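Local coordinates for protein transketolase (Campylobacter jejuni, PDB 3L84) that belongs to the transketolase family of thiamine diphosphate-dependent enzymes, with two domains of the cofactor-binding type and a smaller C-terminal domain, at residues Phe75-Gly80 / Phe290-Val294; Gly206-Ile212 / Lys232-Ala238; Phe325-Pro331 / Val350-Leu355. All coordinates share one frame; numbering follows the deposited sequence.

Interaction 1: Phe75-Gly80 / Phe290-Val294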
ATOM      1  N   PHE A  75      22.737   9.667 -20.778  1.00  6.80           N
ATOM      2  CA  PHE A  75      22.769  11.114 -20.608  1.00  7.27           C
ATOM      3  C   PHE A  75      23.772  11.549 -19.536  1.00  7.17           C
ATOM      4  O   PHE A  75      24.523  12.503 -19.734  1.00  7.34           O
ATOM      5  CB  PHE A  75      21.368  11.612 -20.285  1.00  7.43           C
ATOM      6  CG  PHE A  75      21.311  13.076 -19.965  1.00  7.59           C
ATOM      7  CD1 PHE A  75      21.599  14.010 -20.933  1.00  9.87           C
ATOM      8  CD2 PHE A  75      21.062  13.509 -18.685  1.00 10.56           C
ATOM      9  CE1 PHE A  75      21.591  15.374 -20.629  1.00 11.31           C
ATOM     10  CE2 PHE A  75      21.039  14.872 -18.395  1.00 10.98           C
ATOM     11  CZ  PHE A  75      21.295  15.782 -19.375  1.00 12.34           C
ATOM     12  N   LEU A  76      23.825  10.844 -18.409  1.00  7.30           N
ATOM     13  CA  LEU A  76      24.794  11.214 -17.351  1.00  7.63           C
ATOM     14  C   LEU A  76      26.223  11.048 -17.856  1.00  7.08           C
ATOM     15  O   LEU A  76      27.086  11.916 -17.643  1.00  7.38           O
ATOM     16  CB  LEU A  76      24.567  10.391 -16.089  1.00  8.03           C
ATOM     17  CG  LEU A  76      23.236  10.595 -15.386  1.00  8.31           C
ATOM     18  CD1 LEU A  76      23.088   9.647 -14.170  1.00 10.07           C
ATOM     19  CD2 LEU A  76      23.036  12.052 -14.921  1.00 10.25           C
ATOM     20  N   HIS A  77      26.505   9.948 -18.556  1.00  6.83           N
ATOM     21  CA  HIS A  77      27.841   9.735 -19.107  1.00  6.33           C
ATOM     22  C   HIS A  77      28.206  10.845 -20.109  1.00  6.32           C
ATOM     23  O   HIS A  77      29.273  11.448 -20.062  1.00  6.79           O
ATOM     24  CB  HIS A  77      27.930   8.385 -19.825  1.00  6.78           C
ATOM     25  CG  HIS A  77      29.252   8.189 -20.475  1.00  7.23           C
ATOM     26  ND1 HIS A  77      29.459   8.178 -21.839  1.00 11.98           N
ATOM     27  CD2 HIS A  77      30.476   8.127 -19.906  1.00  6.08           C
ATOM     28  CE1 HIS A  77      30.758   8.058 -22.075  1.00  6.59           C
ATOM     29  NE2 HIS A  77      31.394   8.040 -20.920  1.00 11.21           N
ATOM     30  N   LEU A  78      27.305  11.100 -21.042  1.00  6.01           N
ATOM     31  CA  LEU A  78      27.563  12.092 -22.091  1.00  7.13           C
ATOM     32  C   LEU A  78      27.745  13.495 -21.540  1.00  7.56           C
ATOM     33  O   LEU A  78      28.507  14.283 -22.097  1.00  7.54           O
ATOM     34  CB  LEU A  78      26.434  12.096 -23.115  1.00  6.54           C
ATOM     35  CG  LEU A  78      26.405  10.859 -24.015  1.00  6.89           C
ATOM     36  CD1 LEU A  78      25.015  10.687 -24.666  1.00  9.85           C
ATOM     37  CD2 LEU A  78      27.482  10.955 -25.099  1.00  9.99           C
ATOM     38  N   SER A  79      27.026  13.821 -20.480  1.00  6.85           N
ATOM     39  CA  SER A  79      27.071  15.150 -19.880  1.00  8.30           C
ATOM     40  C   SER A  79      28.246  15.389 -18.976  1.00  8.56           C
ATOM     41  O   SER A  79      28.436  16.548 -18.528  1.00  9.32           O
ATOM     42  CB  SER A  79      25.793  15.427 -19.088  1.00  9.82           C
ATOM     43  OG  SER A  79      24.682  15.409 -19.945  1.00 12.21           O
ATOM     44  N   GLY A  80      29.048  14.355 -18.656  1.00  8.14           N
ATOM     45  CA  GLY A  80      30.242  14.549 -17.853  1.00  8.27           C
ATOM     46  C   GLY A  80      30.135  14.177 -16.405  1.00  8.25           C
ATOM     47  O   GLY A  80      31.046  14.517 -15.629  1.00  9.06           O
ATOM     48  N   PHE A 290      27.219  17.556 -25.881  1.00  8.36           N
ATOM     49  CA  PHE A 290      26.780  17.045 -24.581  1.00  8.37           C
ATOM     50  C   PHE A 290      27.781  17.393 -23.465  1.00  9.05           C
ATOM     51  O   PHE A 290      27.361  17.786 -22.371  1.00  9.42           O
ATOM     52  CB  PHE A 290      26.552  15.522 -24.602  1.00  8.91           C
ATOM     53  CG  PHE A 290      25.207  15.072 -25.136  1.00  8.99           C
ATOM     54  CD1 PHE A 290      24.027  15.423 -24.494  1.00 10.24           C
ATOM     55  CD2 PHE A 290      25.132  14.247 -26.246  1.00  9.24           C
ATOM     56  CE1 PHE A 290      22.786  14.947 -24.957  1.00  9.60           C
ATOM     57  CE2 PHE A 290      23.934  13.771 -26.683  1.00  9.75           C
ATOM     58  CZ  PHE A 290      22.762  14.133 -26.045  1.00  9.98           C
ATOM     59  N   GLU A 291      29.088  17.281 -23.706  1.00  9.29           N
ATOM     60  CA  GLU A 291      30.039  17.479 -22.615  0.50 10.32           C
ATOM     61  C   GLU A 291      30.205  18.975 -22.253  1.00 10.70           C
ATOM     62  O   GLU A 291      30.745  19.304 -21.199  1.00 10.58           O
ATOM     63  CB  GLU A 291      31.388  16.762 -22.885  0.50 10.77           C
ATOM     64  CG  GLU A 291      32.306  17.413 -23.911  0.50 12.73           C
ATOM     65  CD  GLU A 291      33.528  16.551 -24.339  0.50 15.23           C
ATOM     66  OE1 GLU A 291      33.640  15.358 -23.953  0.50 17.01           O
ATOM     67  OE2 GLU A 291      34.380  17.063 -25.099  0.50 14.01           O
ATOM     68  N   SER A 292      29.720  19.889 -23.095  1.00  9.27           N
ATOM     69  CA  SER A 292      29.775  21.304 -22.758  1.00  9.88           C
ATOM     70  C   SER A 292      28.934  21.609 -21.519  1.00  8.89           C
ATOM     71  O   SER A 292      29.134  22.654 -20.919  1.00  9.45           O
ATOM     72  CB  SER A 292      29.334  22.155 -23.943  1.00 10.63           C
ATOM     73  OG  SER A 292      27.957  22.025 -24.166  1.00 11.14           O
ATOM     74  N   ALA A 293      28.046  20.698 -21.105  1.00  8.78           N
ATOM     75  CA  ALA A 293      27.365  20.817 -19.804  1.00  8.95           C
ATOM     76  C   ALA A 293      28.332  21.027 -18.645  1.00  8.58           C
ATOM     77  O   ALA A 293      27.983  21.662 -17.630  1.00  8.38           O
ATOM     78  CB  ALA A 293      26.464  19.575 -19.522  1.00  9.58           C
ATOM     79  N   VAL A 294      29.541  20.495 -18.759  1.00  8.44           N
ATOM     80  CA  VAL A 294      30.554  20.663 -17.718  1.00  7.99           C
ATOM     81  C   VAL A 294      30.933  22.137 -17.530  1.00  7.59           C
ATOM     82  O   VAL A 294      30.831  22.692 -16.416  1.00  6.80           O
ATOM     83  CB  VAL A 294      31.794  19.762 -18.002  1.00  7.18           C
ATOM     84  CG1 VAL A 294      32.965  20.065 -17.041  1.00  7.64           C
ATOM     85  CG2 VAL A 294      31.366  18.264 -17.933  1.00  8.79           C
TER
HETATM   86  O   HOH W   1      24.127  17.634 -21.695  1.00 15.34           O

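Interaction 2: Gly206-Ile212 / Lys232-Ala238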
ATOM      1  N   GLY A 206      -5.475  21.864 -11.527  1.00  9.07           N
ATOM      2  CA  GLY A 206      -4.761  23.123 -11.536  1.00  9.57           C
ATOM      3  C   GLY A 206      -3.497  23.189 -12.357  1.00  9.29           C
ATOM      4  O   GLY A 206      -2.673  24.061 -12.100  1.00 11.08           O
ATOM      5  N   PHE A 207      -3.366  22.316 -13.349  1.00  8.52           N
ATOM      6  CA  PHE A 207      -2.229  22.353 -14.257  1.00  8.66           C
ATOM      7  C   PHE A 207      -2.539  23.126 -15.548  1.00  8.57           C
ATOM      8  O   PHE A 207      -3.689  23.192 -16.019  1.00  9.36           O
ATOM      9  CB  PHE A 207      -1.837  20.940 -14.708  1.00  9.01           C
ATOM     10  CG  PHE A 207      -1.056  20.127 -13.682  1.00  8.08           C
ATOM     11  CD1 PHE A 207      -1.609  19.775 -12.464  1.00  7.90           C
ATOM     12  CD2 PHE A 207       0.211  19.633 -13.983  1.00  8.18           C
ATOM     13  CE1 PHE A 207      -0.883  19.015 -11.547  1.00  9.14           C
ATOM     14  CE2 PHE A 207       0.916  18.865 -13.104  1.00  8.67           C
ATOM     15  CZ  PHE A 207       0.377  18.553 -11.881  1.00  9.16           C
ATOM     16  N   GLU A 208      -1.484  23.680 -16.138  1.00  9.11           N
ATOM     17  CA  GLU A 208      -1.495  24.060 -17.554  1.00  8.88           C
ATOM     18  C   GLU A 208      -1.063  22.859 -18.378  1.00  8.79           C
ATOM     19  O   GLU A 208      -0.073  22.199 -18.016  1.00 10.41           O
ATOM     20  CB  GLU A 208      -0.537  25.215 -17.825  1.00  9.75           C
ATOM     21  CG  GLU A 208      -0.479  25.609 -19.323  1.00 12.42           C
ATOM     22  CD  GLU A 208       0.304  26.876 -19.627  1.00 14.94           C
ATOM     23  OE1 GLU A 208       1.045  27.414 -18.779  1.00 15.48           O
ATOM     24  OE2 GLU A 208       0.186  27.352 -20.785  1.00 16.78           O
ATOM     25  N   VAL A 209      -1.768  22.572 -19.470  1.00  7.74           N
ATOM     26  CA  VAL A 209      -1.530  21.376 -20.256  1.00  8.30           C
ATOM     27  C   VAL A 209      -1.169  21.698 -21.708  1.00  8.21           C
ATOM     28  O   VAL A 209      -1.937  22.375 -22.392  1.00  9.34           O
ATOM     29  CB  VAL A 209      -2.734  20.421 -20.216  1.00  9.08           C
ATOM     30  CG1 VAL A 209      -2.410  19.184 -21.079  1.00 10.23           C
ATOM     31  CG2 VAL A 209      -3.097  20.037 -18.759  1.00  9.14           C
ATOM     32  N   LEU A 210      -0.010  21.226 -22.151  1.00  7.72           N
ATOM     33  CA  LEU A 210       0.466  21.397 -23.527  1.00  7.99           C
ATOM     34  C   LEU A 210       0.500  20.032 -24.180  1.00  9.46           C
ATOM     35  O   LEU A 210       0.782  19.041 -23.510  1.00 10.55           O
ATOM     36  CB  LEU A 210       1.882  22.016 -23.510  1.00  8.16           C
ATOM     37  CG  LEU A 210       1.973  23.332 -22.724  1.00  9.76           C
ATOM     38  CD1 LEU A 210       3.435  23.862 -22.597  1.00  9.94           C
ATOM     39  CD2 LEU A 210       1.080  24.371 -23.304  1.00 14.51           C
ATOM     40  N   SER A 211       0.241  19.954 -25.480  1.00  9.40           N
ATOM     41  CA  SER A 211       0.204  18.710 -26.225  1.00 10.40           C
ATOM     42  C   SER A 211       1.062  18.835 -27.463  1.00 10.19           C
ATOM     43  O   SER A 211       0.816  19.750 -28.291  1.00 11.47           O
ATOM     44  CB  SER A 211      -1.228  18.395 -26.644  1.00 11.39           C
ATOM     45  OG  SER A 211      -2.035  18.176 -25.480  1.00 15.96           O
ATOM     46  N   ILE A 212       2.075  17.982 -27.584  1.00  9.18           N
ATOM     47  CA  ILE A 212       3.072  18.036 -28.660  1.00  9.38           C
ATOM     48  C   ILE A 212       3.340  16.677 -29.297  1.00  8.35           C
ATOM     49  O   ILE A 212       2.991  15.616 -28.739  1.00  8.84           O
ATOM     50  CB  ILE A 212       4.435  18.573 -28.160  1.00  9.88           C
ATOM     51  CG1 ILE A 212       5.131  17.609 -27.191  1.00  9.46           C
ATOM     52  CG2 ILE A 212       4.271  19.971 -27.536  1.00 12.70           C
ATOM     53  CD1 ILE A 212       6.535  18.020 -26.837  1.00 10.69           C
ATOM     54  N   LYS A 232       1.385  27.822 -13.393  1.00  9.37           N
ATOM     55  CA  LYS A 232       0.813  26.606 -12.859  1.00  9.74           C
ATOM     56  C   LYS A 232       1.837  25.493 -12.984  1.00  8.87           C
ATOM     57  O   LYS A 232       2.763  25.578 -13.784  1.00  8.71           O
ATOM     58  CB  LYS A 232      -0.427  26.225 -13.677  1.00  9.80           C
ATOM     59  CG  LYS A 232      -1.574  27.179 -13.527  1.00 11.94           C
ATOM     60  CD  LYS A 232      -2.751  26.740 -14.389  1.00 14.12           C
ATOM     61  CE  LYS A 232      -3.930  27.708 -14.319  1.00 19.23           C
ATOM     62  NZ  LYS A 232      -4.377  28.046 -15.683  1.00 24.60           N
ATOM     63  N   PRO A 233       1.669  24.412 -12.206  1.00  8.86           N
ATOM     64  CA  PRO A 233       2.370  23.179 -12.604  1.00  9.11           C
ATOM     65  C   PRO A 233       1.981  22.872 -14.037  1.00  8.88           C
ATOM     66  O   PRO A 233       0.834  23.155 -14.421  1.00  7.86           O
ATOM     67  CB  PRO A 233       1.866  22.121 -11.591  1.00  9.40           C
ATOM     68  CG  PRO A 233       0.550  22.675 -11.087  1.00  9.59           C
ATOM     69  CD  PRO A 233       0.745  24.167 -11.086  1.00  8.50           C
ATOM     70  N   CYS A 234       2.904  22.339 -14.820  1.00  9.18           N
ATOM     71  CA  CYS A 234       2.670  22.147 -16.247  1.00  9.90           C
ATOM     72  C   CYS A 234       2.876  20.730 -16.680  1.00  9.85           C
ATOM     73  O   CYS A 234       3.903  20.132 -16.341  1.00 11.89           O
ATOM     74  CB  CYS A 234       3.590  23.066 -17.025  1.00 10.63           C
ATOM     75  SG  CYS A 234       3.330  23.106 -18.817  1.00 13.19           S
ATOM     76  N   LEU A 235       1.919  20.210 -17.431  1.00  8.36           N
ATOM     77  CA  LEU A 235       1.976  18.906 -18.051  1.00  7.92           C
ATOM     78  C   LEU A 235       2.198  19.086 -19.530  1.00  8.22           C
ATOM     79  O   LEU A 235       1.445  19.808 -20.169  1.00  8.42           O
ATOM     80  CB  LEU A 235       0.682  18.129 -17.816  1.00  8.20           C
ATOM     81  CG  LEU A 235       0.563  16.801 -18.575  1.00  7.63           C
ATOM     82  CD1 LEU A 235       1.533  15.791 -17.977  1.00 10.33           C
ATOM     83  CD2 LEU A 235      -0.843  16.215 -18.552  1.00  8.84           C
ATOM     84  N   ILE A 236       3.211  18.430 -20.065  1.00  8.47           N
ATOM     85  CA  ILE A 236       3.422  18.295 -21.496  1.00  8.50           C
ATOM     86  C   ILE A 236       3.050  16.870 -21.881  1.00  8.33           C
ATOM     87  O   ILE A 236       3.692  15.911 -21.458  1.00  8.93           O
ATOM     88  CB  ILE A 236       4.881  18.609 -21.902  1.00  8.78           C
ATOM     89  CG1 ILE A 236       5.207  20.054 -21.528  1.00 10.16           C
ATOM     90  CG2 ILE A 236       5.083  18.366 -23.388  1.00 10.74           C
ATOM     91  CD1 ILE A 236       6.709  20.431 -21.689  1.00  9.91           C
ATOM     92  N   ILE A 237       1.996  16.730 -22.665  1.00  7.72           N
ATOM     93  CA  ILE A 237       1.597  15.431 -23.200  1.00  8.26           C
ATOM     94  C   ILE A 237       2.338  15.251 -24.509  1.00  8.08           C
ATOM     95  O   ILE A 237       2.032  15.926 -25.510  1.00  8.72           O
ATOM     96  CB  ILE A 237       0.080  15.350 -23.436  1.00  8.22           C
ATOM     97  CG1 ILE A 237      -0.693  15.649 -22.145  1.00  8.68           C
ATOM     98  CG2 ILE A 237      -0.315  13.993 -24.000  1.00  9.14           C
ATOM     99  CD1 ILE A 237      -2.222  15.639 -22.319  1.00 10.19           C
ATOM    100  N   ALA A 238       3.354  14.388 -24.492  1.00  8.19           N
ATOM    101  CA  ALA A 238       4.217  14.236 -25.665  1.00  8.32           C
ATOM    102  C   ALA A 238       3.879  12.943 -26.373  1.00  8.30           C
ATOM    103  O   ALA A 238       4.082  11.861 -25.823  1.00  9.58           O
ATOM    104  CB  ALA A 238       5.665  14.282 -25.249  1.00  9.42           C
TER

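Interaction 3: Phe325-Pro331 / Val350-Leu355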
ATOM      1  N   PHE A 325      22.597  17.780  16.425  1.00  9.04           N
ATOM      2  CA  PHE A 325      21.613  16.992  17.158  1.00  8.63           C
ATOM      3  C   PHE A 325      21.981  16.859  18.624  1.00  7.72           C
ATOM      4  O   PHE A 325      21.121  16.615  19.460  1.00  9.09           O
ATOM      5  CB  PHE A 325      21.472  15.614  16.522  1.00  8.70           C
ATOM      6  CG  PHE A 325      21.104  15.657  15.066  1.00  8.92           C
ATOM      7  CD1 PHE A 325      20.021  16.380  14.641  1.00  9.16           C
ATOM      8  CD2 PHE A 325      21.795  14.893  14.122  1.00  8.60           C
ATOM      9  CE1 PHE A 325      19.667  16.441  13.306  1.00  9.53           C
ATOM     10  CE2 PHE A 325      21.438  14.942  12.783  1.00  9.16           C
ATOM     11  CZ  PHE A 325      20.365  15.712  12.387  1.00  8.59           C
ATOM     12  N   ASN A 326      23.259  17.070  18.931  1.00  9.58           N
ATOM     13  CA  ASN A 326      23.772  16.889  20.298  1.00 11.27           C
ATOM     14  C   ASN A 326      23.279  17.939  21.260  1.00 11.14           C
ATOM     15  O   ASN A 326      23.118  17.654  22.438  1.00 11.90           O
ATOM     16  CB  ASN A 326      25.308  16.916  20.332  1.00 12.39           C
ATOM     17  CG  ASN A 326      25.933  15.703  19.658  1.00 16.07           C
ATOM     18  OD1 ASN A 326      25.308  14.644  19.567  1.00 19.86           O
ATOM     19  ND2 ASN A 326      27.179  15.861  19.178  1.00 19.85           N
ATOM     20  N   LYS A 327      23.039  19.136  20.751  1.00 11.86           N
ATOM     21  CA  LYS A 327      22.686  20.275  21.600  1.00 12.74           C
ATOM     22  C   LYS A 327      21.258  20.217  22.137  1.00 12.31           C
ATOM     23  O   LYS A 327      20.938  20.930  23.073  1.00 14.64           O
ATOM     24  CB  LYS A 327      22.878  21.623  20.867  1.00 13.54           C
ATOM     25  CG  LYS A 327      21.989  21.830  19.659  1.00 18.33           C
ATOM     26  CD  LYS A 327      21.609  23.305  19.350  1.00 23.70           C
ATOM     27  CE  LYS A 327      20.086  23.508  19.627  1.00 25.13           C
ATOM     28  NZ  LYS A 327      19.377  24.424  18.693  1.00 26.06           N
ATOM     29  N   ILE A 328      20.414  19.374  21.584  1.00  9.86           N
ATOM     30  CA  ILE A 328      18.970  19.449  21.790  1.00  9.67           C
ATOM     31  C   ILE A 328      18.619  18.969  23.198  1.00  9.28           C
ATOM     32  O   ILE A 328      19.005  17.883  23.578  1.00 10.20           O
ATOM     33  CB  ILE A 328      18.239  18.633  20.721  1.00  9.24           C
ATOM     34  CG1 ILE A 328      18.546  19.184  19.321  1.00 10.69           C
ATOM     35  CG2 ILE A 328      16.735  18.610  21.004  1.00 10.50           C
ATOM     36  CD1 ILE A 328      17.992  18.330  18.196  1.00 12.29           C
ATOM     37  N   ALA A 329      17.906  19.788  23.961  1.00  8.10           N
ATOM     38  CA  ALA A 329      17.411  19.378  25.276  1.00  7.70           C
ATOM     39  C   ALA A 329      15.989  18.886  25.081  1.00  7.93           C
ATOM     40  O   ALA A 329      15.033  19.668  24.821  1.00  9.05           O
ATOM     41  CB  ALA A 329      17.463  20.552  26.261  1.00  9.23           C
ATOM     42  N   TYR A 330      15.844  17.589  25.201  1.00  7.67           N
ATOM     43  CA  TYR A 330      14.528  16.949  25.033  1.00  7.63           C
ATOM     44  C   TYR A 330      13.730  17.067  26.295  1.00  7.73           C
ATOM     45  O   TYR A 330      14.286  17.378  27.361  1.00  8.40           O
ATOM     46  CB  TYR A 330      14.715  15.471  24.747  1.00  8.44           C
ATOM     47  CG  TYR A 330      15.290  15.169  23.389  1.00  8.19           C
ATOM     48  CD1 TYR A 330      14.472  14.816  22.341  1.00  9.09           C
ATOM     49  CD2 TYR A 330      16.655  15.203  23.155  1.00  7.95           C
ATOM     50  CE1 TYR A 330      14.987  14.499  21.100  1.00  8.66           C
ATOM     51  CE2 TYR A 330      17.167  14.899  21.902  1.00  9.34           C
ATOM     52  CZ  TYR A 330      16.324  14.551  20.886  1.00  8.61           C
ATOM     53  OH  TYR A 330      16.808  14.224  19.621  1.00 10.01           O
ATOM     54  N   PRO A 331      12.405  16.868  26.239  1.00  7.54           N
ATOM     55  CA  PRO A 331      11.629  16.859  27.496  1.00  7.80           C
ATOM     56  C   PRO A 331      12.057  15.725  28.403  1.00  8.40           C
ATOM     57  O   PRO A 331      12.452  14.647  27.916  1.00  9.57           O
ATOM     58  CB  PRO A 331      10.172  16.625  27.026  1.00  9.07           C
ATOM     59  CG  PRO A 331      10.213  16.878  25.516  1.00  9.00           C
ATOM     60  CD  PRO A 331      11.573  16.476  25.084  1.00  8.61           C
ATOM     61  N   VAL A 350       9.925  20.042  20.093  1.00  5.97           N
ATOM     62  CA  VAL A 350      11.289  20.402  20.470  1.00  6.32           C
ATOM     63  C   VAL A 350      12.212  20.319  19.254  1.00  6.44           C
ATOM     64  O   VAL A 350      13.049  21.197  19.031  1.00  6.31           O
ATOM     65  CB  VAL A 350      11.794  19.472  21.592  1.00  6.54           C
ATOM     66  CG1 VAL A 350      13.300  19.610  21.798  1.00  8.97           C
ATOM     67  CG2 VAL A 350      11.060  19.771  22.922  1.00  8.35           C
ATOM     68  N   LEU A 351      12.055  19.286  18.440  1.00  6.37           N
ATOM     69  CA  LEU A 351      12.895  19.134  17.253  1.00  6.57           C
ATOM     70  C   LEU A 351      12.660  20.257  16.267  1.00  6.50           C
ATOM     71  O   LEU A 351      13.630  20.837  15.746  1.00  7.34           O
ATOM     72  CB  LEU A 351      12.698  17.760  16.594  1.00  7.27           C
ATOM     73  CG  LEU A 351      13.151  16.574  17.457  1.00  6.71           C
ATOM     74  CD1 LEU A 351      12.788  15.233  16.781  1.00  8.84           C
ATOM     75  CD2 LEU A 351      14.613  16.656  17.707  1.00  9.83           C
ATOM     76  N   ALA A 352      11.402  20.607  16.046  1.00  6.54           N
ATOM     77  CA  ALA A 352      11.084  21.686  15.106  1.00  7.92           C
ATOM     78  C   ALA A 352      11.623  23.010  15.617  1.00  8.80           C
ATOM     79  O   ALA A 352      12.009  23.849  14.795  1.00  9.20           O
ATOM     80  CB  ALA A 352       9.569  21.749  14.886  1.00  9.00           C
ATOM     81  N   LYS A 353      11.638  23.239  16.928  1.00  8.18           N
ATOM     82  CA  LYS A 353      12.173  24.482  17.490  1.00  9.40           C
ATOM     83  C   LYS A 353      13.673  24.563  17.340  1.00  8.73           C
ATOM     84  O   LYS A 353      14.214  25.674  17.161  1.00 11.06           O
ATOM     85  CB  LYS A 353      11.806  24.602  18.967  1.00 10.77           C
ATOM     86  CG  LYS A 353      10.358  24.896  19.152  1.00 17.21           C
ATOM     87  CD  LYS A 353       9.989  24.975  20.618  1.00 23.57           C
ATOM     88  CE  LYS A 353       8.673  24.237  20.896  1.00 27.20           C
ATOM     89  NZ  LYS A 353       8.758  23.208  22.022  1.00 30.44           N
ATOM     90  N   ASN A 354      14.368  23.438  17.432  1.00  7.49           N
ATOM     91  CA  ASN A 354      15.834  23.380  17.424  1.00  7.61           C
ATOM     92  C   ASN A 354      16.440  23.229  16.036  1.00  7.83           C
ATOM     93  O   ASN A 354      17.606  23.562  15.851  1.00  9.72           O
ATOM     94  CB  ASN A 354      16.344  22.218  18.295  1.00  8.63           C
ATOM     95  CG  ASN A 354      16.373  22.541  19.784  1.00 10.81           C
ATOM     96  OD1 ASN A 354      17.363  23.062  20.305  1.00 12.43           O
ATOM     97  ND2 ASN A 354      15.293  22.257  20.472  1.00  9.83           N
ATOM     98  N   LEU A 355      15.661  22.768  15.062  1.00  7.42           N
ATOM     99  CA  LEU A 355      16.191  22.406  13.756  1.00  7.84           C
ATOM    100  C   LEU A 355      15.396  23.143  12.697  1.00  7.10           C
ATOM    101  O   LEU A 355      14.225  22.821  12.439  1.00  7.69           O
ATOM    102  CB  LEU A 355      16.098  20.892  13.548  1.00  8.54           C
ATOM    103  CG  LEU A 355      16.928  20.030  14.496  1.00  7.99           C
ATOM    104  CD1 LEU A 355      16.506  18.587  14.416  1.00  8.87           C
ATOM    105  CD2 LEU A 355      18.435  20.167  14.276  1.00 10.67           C
TER
HETATM  106  O   HOH W   2      17.806  22.663  23.116  1.00 19.44           O
HETATM  107  O   HOH W   3      15.055  22.180  23.505  1.00 21.51           O

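Interaction 1: Phe75-Gly80 / Phe290-Val294
Phe290 lies across the last turn of helix 69-79, where Leu78 and Ser79 lead into a Schellman motif closed by Gly80. The other side is the junction between helix 284-291 and helix 293-310, so the end of helix 69-79 packs where one of these passes over to the other. Phe290 CB rests 3.4 Å from Leu78 O and also touches Leu78 CB. Phe290 CG follows, 3.8 Å from the same Leu78 CB; with chi1 at -83° it sits anti to its own carbonyl carbon, which turns the ring back over the leucine. Further out, CD2 and CE2 meet Leu78 CD1, a methyl placed over the ring face toward its rim. This is a CH-pi contact, with Leu78 CD1 4.2 Å from the centroid of the Phe290 ring. At the far side of the Phe290 ring, its CE1 lies at the edge of the Phe75 ring, near that ring's plane. Leu13 of helix 3-24 packs on both Leu78 and Phe290.

The polar link is thinner. One water donates to Ser79 OG and, weakly, to Phe290 O, while Ser79 OG itself donates to Phe75 O. That carbonyl also takes Ser79 N, from the opposite face of its plane. Ser79 O is buried without a hydrogen-bonding partner, and Val294 CG2 sits 3.4 Å from it.

Interaction 2: Gly206-Ile212 / Lys232-Ala238
Phe207 and Pro233 make the dense end of this contact. Pro233 CB sits over the centre of the Phe207 ring in a CH-pi contact, 3.8 Å from the centroid and 12° off the normal, while Leu235 N lies at the ring's edge in its plane. With CG beside the backbone N (chi1 -77°), the ring is brought across Pro233, just ahead of strand 234-239. Phe202 meets it edge-to-face, and Cys164 and Ala167 of helix 158-169 pack against it too.

From there the backbones run parallel. Glu208 and Leu210 each use both N and O, and Ile212 its N, bonding in turn to Pro233, Leu235 and Ile237. The shortest of the five bonds, Ile237 N to Leu210 O, measures 2.7 Å. This pairing completes a beta-alpha-beta crossover, strand 208-213 and strand 234-239 joined through helix 217-228, with 208-213 one of the two outermost strands of the parallel sheet in the thiamine diphosphate binding domain. Under that helix, Ile212 CD1 reaches Ile236 CG2 at 3.8 Å, and Leu210 CD1 lies 3.9 Å from Cys234 SG. On the opposite face Val209 CG1 meets Ile237 CD1, and helix 198-204 packs on Val209 and Leu235.

The packing thins toward solvent at Ser211, whose OG merely comes within 4.1 Å of Ile237 CD1, and at Lys232. Here the lysine lays CB, CG and CD alongside Gly206 O. Lys232 NZ stays 6.3 Å from Glu208 OE1, which bonds instead to Ser230 OG.

Interaction 3: Phe325-Pro331 / Val350-Leu355
Ile328 points into the last turns of helix 340-354, and its two branches, CG2 and CG1 with its terminal CD1, meet different residues. The Ile328 and Val350 side chains slide past each other in opposite directions, with Ile328 CG2 3.7 Å from Val350 CG1. Ile328 crosses the side chains of Leu351 and Leu355 at about right angles, its CD1 coming within 3.8 Å of Leu351 CD2. Between them, CG1 lies against Asn354 CB. The torsion explains the split: at chi1 -61° CG1 is beside the backbone N and CG2 anti to it, which spreads the branches along the helix.

Rings flank this centre. Phe325, at the start of a type I turn that ends at Ile328, offers its ring edge to Leu355, with Leu355 CD1 in the ring plane and 4.0 Å from Phe325 CE1. Tyr330 crosses Leu351 obliquely and brings OH and CE1 to Leu351 CD2, while helix 476-488 packs on the tyrosine through Val480, Gln484 and Leu487. Pro331 and Val350 reach toward each other, the proline's CG and CD against Val350 CG2. Segment 325-331 thus straps the connection from helix 314-321 onto the C-terminal end of helix 340-354, in the pyrimidine binding domain.

Asn354 carries the polar side. Asn354 ND2 donates almost straight (174°) to Val350 O, 2.9 Å away. The oxygen lies in the amide plane, while the donor stands above the carbonyl plane; Asn354 N reaches it from the other face. One water links Ala329 N to Asn354 OD1, another Asn354 ND2 to Ala329 O; Lys327 NZ adds a weak bond to Asn354 O. The amide therefore answers both N-H and C=O of Ala329 through water, and the bond to Val350 O probably fixes which end carries the N-H.

In the fold
After helices 3-24 and 30-42 and strand 60-63, the chain reaches helix 69-79, whose end is met by residues 290-294, so that interaction 1 closes a loop of 209 intervening residues. Nested inside that loop is interaction 2, a short closure across 19 residues that pairs the edge strand 208-213 with strand 234-239. Both belong to the thiamine diphosphate binding domain, one at a helical junction and one in the parallel sheet, their centres about 27 Å apart. Interaction 3 follows in series: after helices 293-310 and 314-321, residues 325-331 fold onto helix 340-354 of the pyrimidine binding domain. Its centre lies about 42 Å from those of the other two, and none of the three touch.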